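Local coordinates for McyG protein (Microcystis aeruginosa PCC 7806, PDB 4R0M) that probably activates a phenylalanine-type starter acid as its adenylate for loading onto the carrier protein in microcystin synthesis, and binds phenylalanyl-adenylate here, at residues F470-Q475 with L481-F486; Y517-E522 with K541-G546. All blocks are in the same frame, centred on the assembly; numbering follows the deposited sequence.

Interaction 1: residues F470-Q475 with L481-F486; sequences FAVFDQ and LLIITF
Ile483 N gives its hydrogen to Phe470 O across 2.8 Å. The return bond, from Phe470 N to Ile483 O, is 3.1 Å long. The two residues form one hydrogen-bonded pair of an antiparallel beta hairpin, made by strands 468-474 and 479-486. The second such pair is Val472 with Leu481. Leu481 N reaches Val472 O almost straight, with 172° at the hydrogen. The bond back from Val472 N to Leu481 O is more bent, at 144°. Leu481 O also receives a CA-H...O contact from Ala471 CA, at 3.2 Å. Ala471 faces Leu482 as the non-hydrogen-bonded pair between the two, with both side chains on the opposite face of the sheet.

Phe470, Val472, Leu481 and Ile483 share the other face. The first torsion of Phe470 (chi1 58°) sets CG between the backbone N and the carbonyl carbon. This turns the ring toward strand 479-486. Ile483 CB then sits over one ring face, 4.1 Å from the centroid, as a CH-pi contact. Ile483 CG2 meets Phe470 CZ. Lys540 and Phe543 of helix 536-545 touch Val472, and Phe543 also touches Ile483.

Toward the turn, Asp474 CB packs on Leu481 CD1, while Asp474 OD2 makes a salt bridge with Arg477 NE. The other branch of Ile483 runs from CG1 to CD1, where its end methyl meets both Val472 methyls, CG2 at 3.5 Å and CG1 at 3.9 Å.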
loop_
_atom_site.group_PDB
_atom_site.type_symbol
_atom_site.label_atom_id
_atom_site.label_comp_id
_atom_site.label_asym_id
_atom_site.label_seq_id
_atom_site.Cartn_x
_atom_site.Cartn_y
_atom_site.Cartn_z
ATOM N N PHE A 470 13.453 -15.571 0.901
ATOM C CA PHE A 470 14.632 -14.720 1.075
ATOM C C PHE A 470 15.890 -15.553 1.307
ATOM O O PHE A 470 15.806 -16.730 1.665
ATOM C CB PHE A 470 14.425 -13.721 2.223
ATOM C CG PHE A 470 14.125 -14.365 3.548
ATOM C CD1 PHE A 470 12.816 -14.670 3.908
ATOM C CD2 PHE A 470 15.150 -14.663 4.440
ATOM C CE1 PHE A 470 12.536 -15.265 5.129
ATOM C CE2 PHE A 470 14.876 -15.260 5.662
ATOM C CZ PHE A 470 13.567 -15.557 6.008
ATOM N N ALA A 471 17.047 -14.929 1.109
ATOM C CA ALA A 471 18.334 -15.607 1.240
ATOM C C ALA A 471 19.202 -15.019 2.352
ATOM O O ALA A 471 19.394 -13.802 2.424
ATOM C CB ALA A 471 19.081 -15.580 -0.086
ATOM N N VAL A 472 19.716 -15.894 3.219
ATOM C CA VAL A 472 20.703 -15.501 4.229
ATOM C C VAL A 472 22.042 -16.184 3.953
ATOM O O VAL A 472 22.091 -17.247 3.329
ATOM C CB VAL A 472 20.240 -15.793 5.683
ATOM C CG1 VAL A 472 18.809 -15.323 5.912
ATOM C CG2 VAL A 472 20.388 -17.267 6.038
ATOM N N PHE A 473 23.126 -15.563 4.411
ATOM C CA PHE A 473 24.453 -16.156 4.299
ATOM C C PHE A 473 24.800 -16.929 5.570
ATOM O O PHE A 473 24.807 -16.367 6.668
ATOM C CB PHE A 473 25.503 -15.081 4.009
ATOM C CG PHE A 473 26.878 -15.628 3.745
ATOM C CD1 PHE A 473 27.167 -16.280 2.548
ATOM C CD2 PHE A 473 27.890 -15.483 4.688
ATOM C CE1 PHE A 473 28.437 -16.782 2.300
ATOM C CE2 PHE A 473 29.163 -15.981 4.445
ATOM C CZ PHE A 473 29.436 -16.631 3.251
ATOM N N ASP A 474 25.070 -18.222 5.413
ATOM C CA ASP A 474 25.466 -19.067 6.536
ATOM C C ASP A 474 26.976 -18.986 6.737
ATOM O O ASP A 474 27.750 -19.377 5.861
ATOM C CB ASP A 474 25.022 -20.518 6.310
ATOM C CG ASP A 474 25.299 -21.416 7.507
ATOM O OD1 ASP A 474 25.354 -20.913 8.651
ATOM O OD2 ASP A 474 25.454 -22.638 7.301
ATOM N N GLN A 475 27.378 -18.468 7.895
ATOM C CA GLN A 475 28.788 -18.249 8.214
ATOM C C GLN A 475 29.540 -19.559 8.461
ATOM O O GLN A 475 30.665 -19.731 7.986
ATOM C CB GLN A 475 28.921 -17.301 9.418
ATOM C CG GLN A 475 30.347 -16.898 9.780
ATOM C CD GLN A 475 31.042 -16.070 8.708
ATOM O OE1 GLN A 475 30.400 -15.471 7.843
ATOM N NE2 GLN A 475 32.370 -16.030 8.767
ATOM N N LEU A 481 21.879 -19.666 1.886
ATOM C CA LEU A 481 20.705 -20.507 2.090
ATOM C C LEU A 481 19.431 -19.796 1.639
ATOM O O LEU A 481 19.263 -18.594 1.870
ATOM C CB LEU A 481 20.576 -20.918 3.564
ATOM C CG LEU A 481 21.750 -21.574 4.308
ATOM C CD1 LEU A 481 21.407 -21.739 5.781
ATOM C CD2 LEU A 481 22.147 -22.913 3.701
ATOM N N LEU A 482 18.545 -20.544 0.987
ATOM C CA LEU A 482 17.218 -20.054 0.642
ATOM C C LEU A 482 16.248 -20.439 1.747
ATOM O O LEU A 482 16.125 -21.616 2.094
ATOM C CB LEU A 482 16.752 -20.628 -0.700
ATOM C CG LEU A 482 15.282 -20.428 -1.095
ATOM C CD1 LEU A 482 14.981 -18.970 -1.422
ATOM C CD2 LEU A 482 14.910 -21.329 -2.263
ATOM N N ILE A 483 15.565 -19.441 2.302
ATOM C CA ILE A 483 14.592 -19.674 3.365
ATOM C C ILE A 483 13.193 -19.322 2.875
ATOM O O ILE A 483 12.979 -18.271 2.270
ATOM C CB ILE A 483 14.942 -18.901 4.664
ATOM C CG1 ILE A 483 16.277 -19.382 5.245
ATOM C CG2 ILE A 483 13.864 -19.089 5.723
ATOM C CD1 ILE A 483 17.497 -18.720 4.641
ATOM N N ILE A 484 12.254 -20.225 3.139
ATOM C CA ILE A 484 10.867 -20.048 2.750
ATOM C C ILE A 484 9.965 -20.098 3.981
ATOM O O ILE A 484 9.982 -21.068 4.742
ATOM C CB ILE A 484 10.444 -21.098 1.695
ATOM C CG1 ILE A 484 11.013 -20.714 0.325
ATOM C CG2 ILE A 484 8.927 -21.236 1.631
ATOM C CD1 ILE A 484 11.037 -21.839 -0.688
ATOM N N THR A 485 9.200 -19.029 4.179
ATOM C CA THR A 485 8.204 -18.974 5.238
ATOM C C THR A 485 6.823 -18.908 4.612
ATOM O O THR A 485 6.641 -18.300 3.557
ATOM C CB THR A 485 8.409 -17.758 6.159
ATOM O OG1 THR A 485 8.436 -16.560 5.375
ATOM C CG2 THR A 485 9.718 -17.885 6.938
ATOM N N PHE A 486 5.855 -19.546 5.263
ATOM C CA PHE A 486 4.495 -19.619 4.753
ATOM C C PHE A 486 3.508 -19.818 5.900
ATOM O O PHE A 486 3.908 -20.058 7.038
ATOM C CB PHE A 486 4.373 -20.764 3.735
ATOM C CG PHE A 486 4.251 -22.126 4.360
ATOM C CD1 PHE A 486 5.368 -22.777 4.874
ATOM C CD2 PHE A 486 3.015 -22.759 4.440
ATOM C CE1 PHE A 486 5.254 -24.029 5.455
ATOM C CE2 PHE A 486 2.894 -24.012 5.023
ATOM C CZ PHE A 486 4.016 -24.648 5.529
#

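Interaction 2: residues Y517-E522 with K541-G546; sequences YVIPLE and KDFEQG
Phe543 meets both Tyr517 and Ile519 with its ring. It projects from helix 536-545 toward strand 517-520, and it has more surface buried here than either partner. The contact is small and wholly apolar, with no hydrogen bond between the segments. Phe543 CG lies anti to the backbone N (chi1 170°), which carries the ring out from the helix toward the strand.

Phe543 CZ, at the far end of the ring, comes within 3.7 Å of Tyr517 CD2. Phe543 CE1 lies 3.8 Å from the same Tyr517 CD2. The two rings are an oblique aromatic pair, with planes at 52° and centroids 5.5 Å apart. Tyr517 CE2 lies at the edge of the Phe543 ring, in its plane. The touch comes from the CD2 and CE2 side of the tyrosine ring.

Ile519 lies two residues on, and its side chain also starts out toward the helix. Its end methyl CD1 reaches Phe543 CD1 at 3.9 Å. The isoleucine side chain comes at the phenylalanine roughly crosswise. Both partners meet the same side of the phenylalanine ring, the isoleucine at CD1 and the tyrosine at the adjacent CE1 and at CZ.

Ile552 of helix 549-558 touches all three residues. Strand 479-486 runs beside strand 517-520 in the sheet. The arrangement is helix-on-sheet packing in a small alpha/beta unit, consistent with the C-terminal subdomain of ANL-family adenylation domains.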
loop_
_atom_site.group_PDB
_atom_site.type_symbol
_atom_site.label_atom_id
_atom_site.label_comp_id
_atom_site.label_asym_id
_atom_site.label_seq_id
_atom_site.Cartn_x
_atom_site.Cartn_y
_atom_site.Cartn_z
ATOM N N TYR A 517 15.464 -24.162 4.725
ATOM C CA TYR A 517 14.436 -24.236 5.763
ATOM C C TYR A 517 13.073 -23.799 5.237
ATOM O O TYR A 517 12.973 -22.839 4.471
ATOM C CB TYR A 517 14.819 -23.376 6.972
ATOM C CG TYR A 517 16.170 -23.701 7.573
ATOM C CD1 TYR A 517 16.317 -24.753 8.480
ATOM C CD2 TYR A 517 17.300 -22.954 7.239
ATOM C CE1 TYR A 517 17.553 -25.051 9.034
ATOM C CE2 TYR A 517 18.540 -23.243 7.788
ATOM C CZ TYR A 517 18.659 -24.292 8.685
ATOM O OH TYR A 517 19.888 -24.584 9.231
ATOM N N VAL A 518 12.033 -24.519 5.648
ATOM C CA VAL A 518 10.654 -24.164 5.324
ATOM C C VAL A 518 9.859 -24.092 6.623
ATOM O O VAL A 518 9.580 -25.116 7.250
ATOM C CB VAL A 518 9.998 -25.168 4.345
ATOM C CG1 VAL A 518 8.584 -24.731 3.992
ATOM C CG2 VAL A 518 10.827 -25.313 3.077
ATOM N N ILE A 519 9.497 -22.873 7.019
ATOM C CA ILE A 519 8.884 -22.629 8.325
ATOM C C ILE A 519 7.410 -22.219 8.227
ATOM O O ILE A 519 7.091 -21.154 7.689
ATOM C CB ILE A 519 9.655 -21.553 9.121
ATOM C CG1 ILE A 519 11.169 -21.794 9.039
ATOM C CG2 ILE A 519 9.175 -21.521 10.567
ATOM C CD1 ILE A 519 12.004 -20.533 9.113
ATOM N N PRO A 520 6.506 -23.071 8.748
ATOM C CA PRO A 520 5.093 -22.726 8.887
ATOM C C PRO A 520 4.902 -21.635 9.933
ATOM O O PRO A 520 5.628 -21.596 10.932
ATOM C CB PRO A 520 4.453 -24.032 9.374
ATOM C CG PRO A 520 5.416 -25.105 8.997
ATOM C CD PRO A 520 6.764 -24.468 9.132
ATOM N N LEU A 521 3.936 -20.755 9.696
ATOM C CA LEU A 521 3.662 -19.653 10.607
ATOM C C LEU A 521 2.177 -19.406 10.816
ATOM O O LEU A 521 1.372 -19.554 9.893
ATOM C CB LEU A 521 4.338 -18.369 10.123
ATOM C CG LEU A 521 5.729 -18.076 10.681
ATOM C CD1 LEU A 521 6.385 -16.954 9.891
ATOM C CD2 LEU A 521 5.655 -17.721 12.161
ATOM N N GLU A 522 1.827 -19.041 12.046
ATOM C CA GLU A 522 0.480 -18.582 12.365
ATOM C C GLU A 522 0.229 -17.260 11.648
ATOM O O GLU A 522 1.097 -16.382 11.627
ATOM C CB GLU A 522 0.270 -18.442 13.883
ATOM C CG GLU A 522 1.503 -18.046 14.689
ATOM C CD GLU A 522 2.425 -19.221 14.993
ATOM O OE1 GLU A 522 3.600 -19.173 14.567
ATOM O OE2 GLU A 522 1.981 -20.192 15.651
ATOM N N LYS A 541 15.156 -11.113 9.966
ATOM C CA LYS A 541 15.636 -10.875 11.325
ATOM C C LYS A 541 15.118 -11.928 12.296
ATOM O O LYS A 541 15.904 -12.517 13.037
ATOM C CB LYS A 541 15.280 -9.466 11.808
ATOM C CG LYS A 541 16.283 -8.407 11.380
ATOM C CD LYS A 541 16.255 -7.204 12.309
ATOM C CE LYS A 541 17.491 -6.342 12.112
ATOM N NZ LYS A 541 17.554 -5.215 13.082
ATOM N N ASP A 542 13.807 -12.173 12.269
ATOM C CA ASP A 542 13.174 -13.203 13.103
ATOM C C ASP A 542 13.895 -14.552 13.008
ATOM O O ASP A 542 14.146 -15.201 14.027
ATOM C CB ASP A 542 11.693 -13.374 12.736
ATOM C CG ASP A 542 10.810 -12.243 13.257
ATOM O OD1 ASP A 542 11.235 -11.495 14.164
ATOM O OD2 ASP A 542 9.673 -12.108 12.752
ATOM N N PHE A 543 14.224 -14.957 11.782
ATOM C CA PHE A 543 14.959 -16.194 11.522
ATOM C C PHE A 543 16.363 -16.179 12.136
ATOM O O PHE A 543 16.816 -17.181 12.694
ATOM C CB PHE A 543 15.030 -16.458 10.010
ATOM C CG PHE A 543 15.960 -17.576 9.625
ATOM C CD1 PHE A 543 15.539 -18.901 9.681
ATOM C CD2 PHE A 543 17.257 -17.303 9.199
ATOM C CE1 PHE A 543 16.398 -19.933 9.327
ATOM C CE2 PHE A 543 18.120 -18.330 8.844
ATOM C CZ PHE A 543 17.689 -19.647 8.908
ATOM N N GLU A 544 17.041 -15.036 12.031
ATOM C CA GLU A 544 18.419 -14.899 12.504
ATOM C C GLU A 544 18.547 -14.728 14.025
ATOM O O GLU A 544 19.657 -14.595 14.539
ATOM C CB GLU A 544 19.118 -13.746 11.774
ATOM C CG GLU A 544 19.369 -14.007 10.294
ATOM C CD GLU A 544 19.890 -12.788 9.547
ATOM O OE1 GLU A 544 19.572 -11.646 9.949
ATOM O OE2 GLU A 544 20.613 -12.976 8.544
ATOM N N GLN A 545 17.420 -14.743 14.736
ATOM C CA GLN A 545 17.427 -14.564 16.193
ATOM C C GLN A 545 17.878 -15.806 16.988
ATOM O O GLN A 545 18.828 -15.711 17.760
ATOM C CB GLN A 545 16.087 -14.020 16.723
ATOM C CG GLN A 545 15.519 -12.809 15.988
ATOM C CD GLN A 545 16.350 -11.541 16.125
ATOM O OE1 GLN A 545 17.577 -11.563 16.015
ATOM N NE2 GLN A 545 15.673 -10.417 16.339
ATOM N N GLY A 546 17.241 -16.966 16.808
ATOM C CA GLY A 546 16.161 -17.190 15.861
ATOM C C GLY A 546 14.853 -17.551 16.533
ATOM O O GLY A 546 14.804 -18.426 17.405
#

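How the interactions relate
Both contacts belong to one three-stranded mixed sheet, and their centres are about 9 Å apart. Strand 479-486 is the middle strand. Interaction 1 pairs it with strand 468-474 on one side, and strand 517-520 of interaction 2 runs parallel to it on the other. Backbone hydrogen bonds probably join Ile484 to Tyr517 and Ile519. Along the chain the hairpin of interaction 1 comes first, then helix 498-511, then both segments of interaction 2. Helix 536-545 comes back over the sheet, where Phe543 touches residues of both contacts. Together they tie the hairpin, strand 517-520 and helix 536-545 into one compact unit of the adenylation domain.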